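Local coordinates for protein acinetobacter secreted protease CpaA (Acinetobacter nosocomialis M2, PDB 6O38) that is a secreted zinc metalloprotease, probably exported by the type II secretion system with the help of the chaperone CpaB, at residues 393-396 with 397-401. Residues are numbered along the deposited sequence; the frame is centred on the assembly and turned at random.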
loop_
_atom_site.group_PDB
_atom_site.type_symbol
_atom_site.label_atom_id
_atom_site.label_comp_id
_atom_site.label_asym_id
_atom_site.label_seq_id
_atom_site.Cartn_x
_atom_site.Cartn_y
_atom_site.Cartn_z
ATOM N N ALA A 393 -17.873 -14.289 12.063
ATOM C CA ALA A 393 -17.487 -12.980 11.544
ATOM C C ALA A 393 -16.752 -12.145 12.586
ATOM O O ALA A 393 -15.771 -11.464 12.263
ATOM C CB ALA A 393 -18.717 -12.234 11.034
ATOM N N ALA A 394 -17.221 -12.167 13.836
ATOM C CA ALA A 394 -16.586 -11.357 14.872
ATOM C C ALA A 394 -15.144 -11.788 15.107
ATOM O O ALA A 394 -14.261 -10.945 15.306
ATOM C CB ALA A 394 -17.389 -11.437 16.169
ATOM N N LYS A 395 -14.888 -13.098 15.099
ATOM C CA LYS A 395 -13.513 -13.579 15.196
ATOM C C LYS A 395 -12.701 -13.156 13.979
ATOM O O LYS A 395 -11.520 -12.809 14.099
ATOM C CB LYS A 395 -13.499 -15.100 15.356
ATOM C CG LYS A 395 -12.159 -15.665 15.801
ATOM C CD LYS A 395 -12.270 -17.140 16.150
ATOM C CE LYS A 395 -10.903 -17.758 16.400
ATOM N NZ LYS A 395 -9.938 -17.456 15.306
ATOM N N LEU A 396 -13.321 -13.181 12.796
ATOM C CA LEU A 396 -12.627 -12.784 11.575
ATOM C C LEU A 396 -12.203 -11.322 11.621
ATOM O O LEU A 396 -11.124 -10.965 11.133
ATOM C CB LEU A 396 -13.523 -13.038 10.362
ATOM C CG LEU A 396 -12.865 -12.915 8.987
ATOM C CD1 LEU A 396 -11.482 -13.542 9.001
ATOM C CD2 LEU A 396 -13.740 -13.542 7.913
ATOM N N ARG A 397 -13.045 -10.459 12.196
ATOM C CA ARG A 397 -12.746 -9.031 12.214
ATOM C C ARG A 397 -11.490 -8.736 13.025
ATOM O O ARG A 397 -10.660 -7.913 12.622
ATOM C CB ARG A 397 -13.939 -8.259 12.774
ATOM C CG ARG A 397 -13.962 -6.784 12.412
ATOM C CD ARG A 397 -15.170 -6.104 13.033
ATOM N NE ARG A 397 -15.434 -4.794 12.446
ATOM C CZ ARG A 397 -15.004 -3.646 12.956
ATOM N NH1 ARG A 397 -14.278 -3.641 14.066
ATOM N NH2 ARG A 397 -15.298 -2.502 12.355
HETATM N N MSE A 398 -11.332 -9.398 14.167
HETATM C CA MSE A 398 -10.192 -9.150 15.041
HETATM C C MSE A 398 -8.907 -9.739 14.471
HETATM O O MSE A 398 -7.829 -9.170 14.643
HETATM C CB MSE A 398 -10.461 -9.716 16.437
HETATM C CG MSE A 398 -11.784 -9.266 17.034
HETATM SE SE MSE A 398 -11.909 -9.588 18.951
HETATM C CE MSE A 398 -10.520 -8.354 19.546
ATOM N N ILE A 399 -9.027 -10.882 13.792
ATOM C CA ILE A 399 -7.857 -11.517 13.191
ATOM C C ILE A 399 -7.259 -10.623 12.112
ATOM O O ILE A 399 -6.035 -10.467 12.021
ATOM C CB ILE A 399 -8.226 -12.907 12.639
ATOM C CG1 ILE A 399 -8.504 -13.879 13.789
ATOM C CG2 ILE A 399 -7.118 -13.444 11.747
ATOM C CD1 ILE A 399 -7.424 -13.893 14.853
ATOM N N GLU A 400 -8.111 -10.015 11.282
ATOM C CA GLU A 400 -7.614 -9.087 10.271
ATOM C C GLU A 400 -6.948 -7.875 10.911
ATOM O O GLU A 400 -6.006 -7.313 10.343
ATOM C CB GLU A 400 -8.753 -8.648 9.351
ATOM C CG GLU A 400 -9.360 -9.776 8.531
ATOM C CD GLU A 400 -8.325 -10.561 7.742
ATOM O OE1 GLU A 400 -7.367 -9.944 7.229
ATOM O OE2 GLU A 400 -8.470 -11.796 7.638
ATOM N N GLY A 401 -7.426 -7.459 12.086
ATOM C CA GLY A 401 -6.734 -6.416 12.825
ATOM C C GLY A 401 -5.356 -6.850 13.282
ATOM O O GLY A 401 -4.413 -6.055 13.285
#
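Leu396 lies alongside Glu400, one turn further along helix 391-411, and the two side chains point the same way. The touching branch is CD1 of Leu396, 3.7 Å from carboxylate oxygen OE2 of Glu400. The Glu400 chain folds at chi2 (-53°), and its CG lies close to Leu396 O. On the backbone, Glu400 N donates to Leu396 O at 3.2 Å, a nearly straight bond.

Lys395 and Ile399 form a second pair, also side by side. The Lys395 chain runs extended and turns only at its end (chi4 -50°). This places NZ 4.1 Å from Ile399 CG1, a loose approach. The backbone N of Ile399 bonds to Lys395 O at 3.2 Å. A third i to i+4 backbone bond joins Arg397 N to Ala393 O at 2.9 Å.

On another side of the helix selenomethionine Met398 packs its CG 3.5 Å from Ala394 O. That oxygen accepts a hydrogen bond from Gln461 NE2. Met398 also packs on Leu379 of strand 367-381 and Tyr459 of strand 457-462.

Arg397 and Glu400 are buried, and partners in both chains hold their ends. Arg397 NE makes a salt bridge to Glu153 of the chaperone CpaB, while Arg397 NH2 bonds to Cys491 O. Glu400 OE2 makes a salt bridge to Arg113 of CpaB and a hydrogen bond with Thr131 OG1 of CpaB, on which Leu396 packs. The Leu396 methyl thus flanks a carboxylate whose charge is probably balanced by the chaperone, consistent with a helix surface shared between protease core and chaperone interface.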